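PDB 1VDH: muconolactone isomerase-like protein from Thermus thermophilus, which catalyses the hydrogen peroxide-dependent oxidative decarboxylation of coproheme to heme b, the last step of coproporphyrin-dependent heme biosynthesis, working as a homopentamer. Local coordinates for residues H10-W15 and K119-E124; V112-Q117 and P126-R131; Q185-A190 and W196-D201. All blocks are in the same frame, centred on the assembly; numbering follows the deposited sequence.

Contact 1 of 3, residues H10-W15 and K119-E124; sequences HTLEGW and KPLDPE
Pro-120 sets its CG over the centre of one face of the His-10 imidazole, 3.8 Å from the ring centroid and only 6° off the ring normal. The contact is therefore a CH-pi interaction over one face. His-10 reaches this position with CG anti to its own carbonyl carbon, and chi2 of -79° turns the imidazole broadside to the proline CG. Two residues along the strand, Leu-12 touches the loop with one methyl, CD1, which lies 3.9 Å from CB of Leu-121 and 4.0 Å from CA of Pro-123. Its extended outer torsion (chi2 -179°) carries CD1 out to the loop, where it meets the start of the Leu-121 side chain; the remainder of Leu-121 continues onto Leu-114 and Ser-116. No hydrogen bond links the two segments. Within the loop, Glu-124 N donates to Asp-122 OD1 at 3.2 Å, an Asx turn, arriving from above the carboxylate plane. On the strand, Thr-11 OG1 donates to Glu-13 OE2, which also forms a salt bridge with Lys-211 of a second subunit. The arrangement is that of a proline-containing surface loop running almost in the same direction as the start of strand 10-24, in a fold of the dimeric alpha-beta barrel superfamily, here assembled as a homopentamer.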
loop_
_atom_site.group_PDB
_atom_site.type_symbol
_atom_site.label_atom_id
_atom_site.label_comp_id
_atom_site.label_asym_id
_atom_site.label_seq_id
_atom_site.Cartn_x
_atom_site.Cartn_y
_atom_site.Cartn_z
ATOM N N HIS A 10 20.289 4.374 -26.751
ATOM C CA HIS A 10 20.670 5.770 -26.982
ATOM C C HIS A 10 19.448 6.646 -26.754
ATOM O O HIS A 10 18.338 6.274 -27.134
ATOM C CB HIS A 10 21.135 5.982 -28.430
ATOM C CG HIS A 10 22.223 5.051 -28.864
ATOM N ND1 HIS A 10 23.543 5.234 -28.517
ATOM C CD2 HIS A 10 22.186 3.932 -29.627
ATOM C CE1 HIS A 10 24.274 4.268 -29.047
ATOM N NE2 HIS A 10 23.474 3.466 -29.725
ATOM N N THR A 11 19.652 7.816 -26.157
ATOM C CA THR A 11 18.545 8.732 -25.905
ATOM C C THR A 11 18.893 10.187 -26.190
ATOM O O THR A 11 20.062 10.577 -26.193
ATOM C CB THR A 11 18.044 8.669 -24.432
ATOM O OG1 THR A 11 19.106 9.031 -23.541
ATOM C CG2 THR A 11 17.536 7.282 -24.078
ATOM N N LEU A 12 17.847 10.969 -26.431
ATOM C CA LEU A 12 17.940 12.399 -26.662
ATOM C C LEU A 12 16.906 12.990 -25.714
ATOM O O LEU A 12 15.745 12.570 -25.722
ATOM C CB LEU A 12 17.573 12.759 -28.107
ATOM C CG LEU A 12 18.535 12.330 -29.219
ATOM C CD1 LEU A 12 17.992 12.799 -30.566
ATOM C CD2 LEU A 12 19.915 12.918 -28.970
ATOM N N GLU A 13 17.331 13.921 -24.868
ATOM C CA GLU A 13 16.426 14.552 -23.915
ATOM C C GLU A 13 15.927 15.895 -24.418
ATOM O O GLU A 13 16.682 16.658 -25.020
ATOM C CB GLU A 13 17.116 14.746 -22.560
ATOM C CG GLU A 13 17.248 13.476 -21.729
ATOM C CD GLU A 13 18.154 12.440 -22.363
ATOM O OE1 GLU A 13 19.300 12.784 -22.719
ATOM O OE2 GLU A 13 17.720 11.281 -22.503
ATOM N N GLY A 14 14.654 16.174 -24.150
ATOM C CA GLY A 14 14.055 17.430 -24.557
ATOM C C GLY A 14 13.549 18.180 -23.341
ATOM O O GLY A 14 14.235 18.255 -22.317
ATOM N N TRP A 15 12.344 18.727 -23.444
ATOM C CA TRP A 15 11.744 19.471 -22.340
ATOM C C TRP A 15 11.495 18.599 -21.114
ATOM O O TRP A 15 11.256 17.394 -21.229
ATOM C CB TRP A 15 10.404 20.081 -22.769
ATOM C CG TRP A 15 10.491 21.404 -23.478
ATOM C CD1 TRP A 15 11.561 22.259 -23.514
ATOM C CD2 TRP A 15 9.450 22.032 -24.236
ATOM N NE1 TRP A 15 11.244 23.384 -24.243
ATOM C CE2 TRP A 15 9.955 23.268 -24.699
ATOM C CE3 TRP A 15 8.136 21.669 -24.570
ATOM C CZ2 TRP A 15 9.194 24.143 -25.481
ATOM C CZ3 TRP A 15 7.377 22.540 -25.349
ATOM C CH2 TRP A 15 7.911 23.763 -25.796
ATOM N N LYS A 119 21.068 2.218 -33.937
ATOM C CA LYS A 119 21.632 3.407 -34.577
ATOM C C LYS A 119 21.124 4.706 -33.953
ATOM O O LYS A 119 19.922 4.965 -33.942
ATOM C CB LYS A 119 21.337 3.398 -36.081
ATOM C CG LYS A 119 22.125 2.356 -36.867
ATOM C CD LYS A 119 23.620 2.664 -36.853
ATOM C CE LYS A 119 24.421 1.626 -37.631
ATOM N NZ LYS A 119 24.032 1.559 -39.069
ATOM N N PRO A 120 22.043 5.551 -33.453
ATOM C CA PRO A 120 21.711 6.835 -32.821
ATOM C C PRO A 120 20.826 7.720 -33.701
ATOM O O PRO A 120 20.975 7.743 -34.923
ATOM C CB PRO A 120 23.085 7.470 -32.606
ATOM C CG PRO A 120 23.968 6.287 -32.391
ATOM C CD PRO A 120 23.502 5.348 -33.474
ATOM N N LEU A 121 19.889 8.424 -33.072
ATOM C CA LEU A 121 18.982 9.313 -33.790
ATOM C C LEU A 121 19.682 10.602 -34.213
ATOM O O LEU A 121 20.597 11.075 -33.534
ATOM C CB LEU A 121 17.779 9.675 -32.915
ATOM C CG LEU A 121 16.756 8.601 -32.546
ATOM C CD1 LEU A 121 15.737 9.198 -31.590
ATOM C CD2 LEU A 121 16.064 8.071 -33.795
ATOM N N ASP A 122 19.246 11.159 -35.339
ATOM C CA ASP A 122 19.792 12.412 -35.851
ATOM C C ASP A 122 19.039 13.526 -35.127
ATOM O O ASP A 122 17.859 13.749 -35.385
ATOM C CB ASP A 122 19.559 12.506 -37.365
ATOM C CG ASP A 122 20.134 13.778 -37.982
ATOM O OD1 ASP A 122 20.848 14.540 -37.288
ATOM O OD2 ASP A 122 19.872 14.014 -39.181
ATOM N N PRO A 123 19.714 14.235 -34.203
ATOM C CA PRO A 123 19.081 15.322 -33.446
ATOM C C PRO A 123 18.637 16.503 -34.308
ATOM O O PRO A 123 17.889 17.367 -33.849
ATOM C CB PRO A 123 20.173 15.720 -32.450
ATOM C CG PRO A 123 21.432 15.434 -33.199
ATOM C CD PRO A 123 21.136 14.101 -33.838
ATOM N N GLU A 124 19.079 16.507 -35.562
ATOM C CA GLU A 124 18.748 17.571 -36.500
ATOM C C GLU A 124 17.635 17.191 -37.469
ATOM O O GLU A 124 17.167 18.031 -38.239
ATOM C CB GLU A 124 20.001 17.989 -37.272
ATOM C CG GLU A 124 20.331 19.467 -37.160
ATOM C CD GLU A 124 20.388 19.949 -35.722
ATOM O OE1 GLU A 124 19.602 20.851 -35.370
ATOM O OE2 GLU A 124 21.215 19.429 -34.944
#

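Contact 2 of 3, residues V112-Q117 and P126-R131; sequences VELGSQ and PYVKPR
Leu-114 and Val-128 meet where the connection leaving strand 102-116 folds back over the sheet of this chlorite dismutase-family alpha-beta barrel. The contact joins that strand to the loop leading to strand 141-152, and the loop holds Arg-131, a predicted coproheme-binding residue.

The apolar part centres on the forked end of Leu-114, whose two methyls serve different partners. CD1 packs against Val-128 CG1 at 3.7 Å, while CD2 lies 3.9 Å from Arg-131 CB, at the root of the arginine side chain. Leu-114 places its fork there with CG anti to the carbonyl carbon (chi1 -55°), and it meets the arginine side chain at about a right angle. Around this pair the hydrophobic patch widens: Leu-121 and Leu-132 also touch Leu-114, and Val-128 rests on Leu-12 of the adjoining strand.

Hydrogen bonding across the two segments is absent, and polar order comes from within the loop and beyond it. Arg-131 N donates to Val-128 O at 3.0 Å, closing a turn between Val-128 and Arg-131, the two loop residues that touch the strand. Lys-129 forms a salt bridge with Glu-124 on the same loop. On the strand, Glu-113 points away from the loop; it is hydrogen-bonded to Gln-191 and Trp-198 of its own chain and forms a salt bridge with Lys-211 of a second subunit.

Beyond CB the arginine leaves the strand: its chain, extended from CG to NE, takes the guanidinium toward Gln-185, another predicted coproheme-binding residue.

Carbon-to-carbonyl contacts complete the interface. Leu-114 CD1 is 3.2 Å from Val-128 O, the same oxygen that receives the turn's N-H. Val-112, with CG1 anti to its backbone N (chi1 173°), sets that methyl 3.3 Å from Arg-131 O.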
loop_
_atom_site.group_PDB
_atom_site.type_symbol
_atom_site.label_atom_id
_atom_site.label_comp_id
_atom_site.label_asym_id
_atom_site.label_seq_id
_atom_site.Cartn_x
_atom_site.Cartn_y
_atom_site.Cartn_z
ATOM N N VAL A 112 11.211 14.613 -21.566
ATOM C CA VAL A 112 10.871 14.116 -22.905
ATOM C C VAL A 112 12.069 13.350 -23.450
ATOM O O VAL A 112 13.190 13.865 -23.482
ATOM C CB VAL A 112 10.466 15.266 -23.864
ATOM C CG1 VAL A 112 10.289 14.742 -25.290
ATOM C CG2 VAL A 112 9.155 15.890 -23.389
ATOM N N GLU A 113 11.827 12.100 -23.828
ATOM C CA GLU A 113 12.885 11.225 -24.301
ATOM C C GLU A 113 12.614 10.573 -25.651
ATOM O O GLU A 113 11.519 10.071 -25.900
ATOM C CB GLU A 113 13.112 10.132 -23.252
ATOM C CG GLU A 113 14.245 9.165 -23.554
ATOM C CD GLU A 113 14.152 7.911 -22.716
ATOM O OE1 GLU A 113 14.581 7.934 -21.540
ATOM O OE2 GLU A 113 13.630 6.900 -23.230
ATOM N N LEU A 114 13.615 10.615 -26.524
ATOM C CA LEU A 114 13.530 9.996 -27.838
ATOM C C LEU A 114 14.608 8.915 -27.813
ATOM O O LEU A 114 15.788 9.210 -27.621
ATOM C CB LEU A 114 13.813 11.019 -28.945
ATOM C CG LEU A 114 12.943 12.282 -28.937
ATOM C CD1 LEU A 114 13.223 13.097 -30.191
ATOM C CD2 LEU A 114 11.469 11.912 -28.876
ATOM N N GLY A 115 14.197 7.661 -27.951
ATOM C CA GLY A 115 15.160 6.578 -27.904
ATOM C C GLY A 115 15.361 5.775 -29.171
ATOM O O GLY A 115 14.502 5.738 -30.056
ATOM N N SER A 116 16.518 5.124 -29.240
ATOM C CA SER A 116 16.896 4.276 -30.362
ATOM C C SER A 116 17.741 3.148 -29.790
ATOM O O SER A 116 18.714 3.398 -29.087
ATOM C CB SER A 116 17.710 5.067 -31.383
ATOM O OG SER A 116 18.020 4.249 -32.495
ATOM N N GLN A 117 17.370 1.910 -30.101
ATOM C CA GLN A 117 18.074 0.739 -29.585
ATOM C C GLN A 117 19.442 0.463 -30.202
ATOM O O GLN A 117 20.345 -0.016 -29.510
ATOM C CB GLN A 117 17.184 -0.504 -29.700
ATOM C CG GLN A 117 15.850 -0.388 -28.959
ATOM C CD GLN A 117 16.016 -0.135 -27.467
ATOM O OE1 GLN A 117 16.969 -0.606 -26.845
ATOM N NE2 GLN A 117 15.088 0.617 -26.890
ATOM N N PRO A 126 14.125 16.646 -39.058
ATOM C CA PRO A 126 12.866 17.378 -38.884
ATOM C C PRO A 126 11.769 16.516 -38.259
ATOM O O PRO A 126 10.709 17.018 -37.886
ATOM C CB PRO A 126 12.515 17.794 -40.315
ATOM C CG PRO A 126 13.110 16.700 -41.143
ATOM C CD PRO A 126 14.453 16.496 -40.488
ATOM N N TYR A 127 12.024 15.216 -38.144
ATOM C CA TYR A 127 11.048 14.304 -37.555
ATOM C C TYR A 127 11.514 13.820 -36.183
ATOM O O TYR A 127 10.886 12.960 -35.565
ATOM C CB TYR A 127 10.788 13.132 -38.499
ATOM C CG TYR A 127 10.369 13.586 -39.879
ATOM C CD1 TYR A 127 11.099 13.221 -41.007
ATOM C CD2 TYR A 127 9.277 14.439 -40.048
ATOM C CE1 TYR A 127 10.761 13.704 -42.270
ATOM C CE2 TYR A 127 8.928 14.927 -41.306
ATOM C CZ TYR A 127 9.675 14.557 -42.409
ATOM O OH TYR A 127 9.338 15.050 -43.648
ATOM N N VAL A 128 12.613 14.403 -35.711
ATOM C CA VAL A 128 13.186 14.065 -34.412
ATOM C C VAL A 128 13.193 15.306 -33.522
ATOM O O VAL A 128 12.583 15.324 -32.448
ATOM C CB VAL A 128 14.639 13.531 -34.559
ATOM C CG1 VAL A 128 15.323 13.446 -33.198
ATOM C CG2 VAL A 128 14.631 12.158 -35.224
ATOM N N LYS A 129 13.851 16.356 -34.002
ATOM C CA LYS A 129 13.966 17.605 -33.260
ATOM C C LYS A 129 12.646 18.174 -32.722
ATOM O O LYS A 129 12.560 18.518 -31.544
ATOM C CB LYS A 129 14.710 18.644 -34.101
ATOM C CG LYS A 129 15.184 19.860 -33.329
ATOM C CD LYS A 129 16.183 20.657 -34.159
ATOM C CE LYS A 129 16.800 21.791 -33.357
ATOM N NZ LYS A 129 17.797 22.551 -34.167
ATOM N N PRO A 130 11.592 18.258 -33.562
ATOM C CA PRO A 130 10.320 18.800 -33.068
ATOM C C PRO A 130 9.717 18.011 -31.902
ATOM O O PRO A 130 8.999 18.572 -31.072
ATOM C CB PRO A 130 9.417 18.734 -34.301
ATOM C CG PRO A 130 10.382 18.891 -35.435
ATOM C CD PRO A 130 11.506 17.977 -35.006
ATOM N N ARG A 131 10.014 16.716 -31.835
ATOM C CA ARG A 131 9.484 15.872 -30.764
ATOM C C ARG A 131 10.148 16.108 -29.405
ATOM O O ARG A 131 9.654 15.639 -28.375
ATOM C CB ARG A 131 9.555 14.394 -31.156
ATOM C CG ARG A 131 8.613 14.011 -32.306
ATOM C CD ARG A 131 8.521 12.503 -32.456
ATOM N NE ARG A 131 7.597 12.067 -33.506
ATOM C CZ ARG A 131 6.274 11.972 -33.371
ATOM N NH1 ARG A 131 5.538 11.549 -34.390
ATOM N NH2 ARG A 131 5.677 12.316 -32.236
#

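Contact 3 of 3, residues Q185-A190 and W196-D201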
loop_
_atom_site.group_PDB
_atom_site.type_symbol
_atom_site.label_atom_id
_atom_site.label_comp_id
_atom_site.label_asym_id
_atom_site.label_seq_id
_atom_site.Cartn_x
_atom_site.Cartn_y
_atom_site.Cartn_z
ATOM N N GLN A 185 1.433 10.843 -29.235
ATOM C CA GLN A 185 2.137 10.235 -28.113
ATOM C C GLN A 185 3.391 10.985 -27.690
ATOM O O GLN A 185 4.204 11.377 -28.528
ATOM C CB GLN A 185 2.510 8.789 -28.454
ATOM C CG GLN A 185 3.266 8.055 -27.348
ATOM C CD GLN A 185 3.713 6.665 -27.767
ATOM O OE1 GLN A 185 4.663 6.511 -28.533
ATOM N NE2 GLN A 185 3.034 5.644 -27.257
ATOM N N VAL A 186 3.528 11.200 -26.385
ATOM C CA VAL A 186 4.706 11.856 -25.834
ATOM C C VAL A 186 5.279 10.933 -24.776
ATOM O O VAL A 186 4.610 10.614 -23.788
ATOM C CB VAL A 186 4.394 13.228 -25.190
ATOM C CG1 VAL A 186 5.658 13.791 -24.526
ATOM C CG2 VAL A 186 3.889 14.200 -26.238
ATOM N N ILE A 187 6.494 10.458 -25.028
ATOM C CA ILE A 187 7.196 9.573 -24.108
ATOM C C ILE A 187 8.247 10.396 -23.368
ATOM O O ILE A 187 8.990 11.162 -23.982
ATOM C CB ILE A 187 7.923 8.430 -24.853
ATOM C CG1 ILE A 187 6.929 7.604 -25.669
ATOM C CG2 ILE A 187 8.663 7.531 -23.858
ATOM C CD1 ILE A 187 7.582 6.480 -26.460
ATOM N N SER A 188 8.284 10.250 -22.048
ATOM C CA SER A 188 9.252 10.957 -21.219
ATOM C C SER A 188 9.916 9.959 -20.285
ATOM O O SER A 188 9.287 8.990 -19.856
ATOM C CB SER A 188 8.577 12.069 -20.418
ATOM O OG SER A 188 7.542 11.558 -19.597
ATOM N N GLY A 189 11.197 10.178 -20.003
ATOM C CA GLY A 189 11.929 9.276 -19.135
ATOM C C GLY A 189 12.095 9.830 -17.734
ATOM O O GLY A 189 12.384 11.011 -17.560
ATOM N N ALA A 190 11.892 8.976 -16.736
ATOM C CA ALA A 190 12.022 9.378 -15.339
ATOM C C ALA A 190 12.952 8.426 -14.592
ATOM O O ALA A 190 12.920 8.354 -13.363
ATOM C CB ALA A 190 10.652 9.397 -14.675
ATOM N N TRP A 196 8.949 5.575 -11.594
ATOM C CA TRP A 196 8.848 4.686 -12.754
ATOM C C TRP A 196 9.859 5.146 -13.806
ATOM O O TRP A 196 10.296 6.294 -13.791
ATOM C CB TRP A 196 7.431 4.714 -13.338
ATOM C CG TRP A 196 6.358 4.262 -12.375
ATOM C CD1 TRP A 196 5.800 4.995 -11.364
ATOM C CD2 TRP A 196 5.710 2.982 -12.345
ATOM N NE1 TRP A 196 4.849 4.252 -10.708
ATOM C CE2 TRP A 196 4.772 3.013 -11.289
ATOM C CE3 TRP A 196 5.831 1.811 -13.111
ATOM C CZ2 TRP A 196 3.955 1.915 -10.975
ATOM C CZ3 TRP A 196 5.017 0.716 -12.799
ATOM C CH2 TRP A 196 4.093 0.779 -11.739
ATOM N N GLU A 197 10.221 4.249 -14.716
ATOM C CA GLU A 197 11.204 4.552 -15.753
ATOM C C GLU A 197 10.730 5.492 -16.853
ATOM O O GLU A 197 11.521 6.270 -17.387
ATOM C CB GLU A 197 11.745 3.251 -16.340
ATOM C CG GLU A 197 12.551 2.449 -15.327
ATOM C CD GLU A 197 12.680 0.981 -15.684
ATOM O OE1 GLU A 197 13.276 0.246 -14.876
ATOM O OE2 GLU A 197 12.190 0.558 -16.753
ATOM N N TRP A 198 9.446 5.423 -17.191
ATOM C CA TRP A 198 8.889 6.294 -18.223
ATOM C C TRP A 198 7.513 6.814 -17.862
ATOM O O TRP A 198 6.794 6.219 -17.063
ATOM C CB TRP A 198 8.758 5.567 -19.570
ATOM C CG TRP A 198 10.060 5.251 -20.241
ATOM C CD1 TRP A 198 10.801 6.084 -21.035
ATOM C CD2 TRP A 198 10.787 4.022 -20.155
ATOM N NE1 TRP A 198 11.951 5.448 -21.440
ATOM C CE2 TRP A 198 11.968 4.182 -20.914
ATOM C CE3 TRP A 198 10.557 2.799 -19.507
ATOM C CZ2 TRP A 198 12.922 3.164 -21.041
ATOM C CZ3 TRP A 198 11.507 1.787 -19.633
ATOM C CH2 TRP A 198 12.675 1.978 -20.395
ATOM N N GLY A 199 7.183 7.951 -18.460
ATOM C CA GLY A 199 5.878 8.554 -18.313
ATOM C C GLY A 199 5.338 8.550 -19.735
ATOM O O GLY A 199 6.097 8.778 -20.686
ATOM N N VAL A 200 4.060 8.228 -19.905
ATOM C CA VAL A 200 3.460 8.209 -21.236
ATOM C C VAL A 200 2.204 9.072 -21.295
ATOM O O VAL A 200 1.295 8.908 -20.485
ATOM C CB VAL A 200 3.064 6.775 -21.677
ATOM C CG1 VAL A 200 2.480 6.805 -23.091
ATOM C CG2 VAL A 200 4.272 5.838 -21.628
ATOM N N ASP A 201 2.175 9.998 -22.252
ATOM C CA ASP A 201 1.027 10.873 -22.469
ATOM C C ASP A 201 0.446 10.603 -23.845
ATOM O O ASP A 201 1.154 10.687 -24.850
ATOM C CB ASP A 201 1.429 12.345 -22.414
ATOM C CG ASP A 201 1.732 12.808 -21.019
ATOM O OD1 ASP A 201 0.775 13.036 -20.247
ATOM O OD2 ASP A 201 2.927 12.938 -20.699
HETATM O O HOH W 1 5.361 11.780 -21.156
#
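Val-186 and Asp-201 exchange backbone bonds in both directions, each N-H reaching the other's carbonyl oxygen at 2.9 Å with the donor in the carbonyl plane. The next hydrogen-bonded pair is Ser-188 with Gly-199: Gly-199 N to Ser-188 O is the shorter bond at 2.7 Å, and Ser-188 N to Gly-199 O measures 3.0 Å. Beyond it Ala-190 N donates to Glu-197 O at 2.8 Å, nearly straight at hydrogen (169°) although the donor stands well above the carbonyl plane. Ser-188 O also receives a CA-H...O contact from Trp-198. A water beside these pairs can donate to Asp-201 OD2 (2.7 Å) and Val-186 O, and is bonded to Ser-188 OG at 2.7 Å. Ser-188 OG also bonds to Ser-110 OG; the other polar ends find partners beyond the hairpin: Asp-201 OD1 with His-19, Trp-198 NE1 with Glu-113, and Glu-197 with Lys-149 N and with Arg-218 of a second subunit. On the face opposite Ser-188 and Asp-201, Ile-187 CG2 packs 3.8 Å from Trp-198 CD1. Glu-197 and Trp-198 together face Met-147 in a classic beta bulge. This is an antiparallel beta hairpin in the barrel sheet, carrying Gln-185 and touching Tyr-145 of the predicted coproheme site.

Strand 102-116 connects all three contacts: it pairs with strand 10-24 of contact 1 on one side and with strand 184-189 of contact 3 on the other. Contacts 1 and 2 lie only about 5 Å apart between centres and alternate along the chain; Trp-15 O probably accepts from Val-112 N at 2.8 Å. Between contacts 2 and 3, whose centres are about 13 Å apart, Glu-113 N probably bonds Ile-187 O at 3.0 Å. Contacts 1 and 3 do not touch. Toward the predicted coproheme site, the side chains of Arg-131 in contact 2 and Gln-185 in contact 3 lie about 6 Å from each other, and that of Leu-121 in contact 1 lies about 8 Å from that of Arg-131.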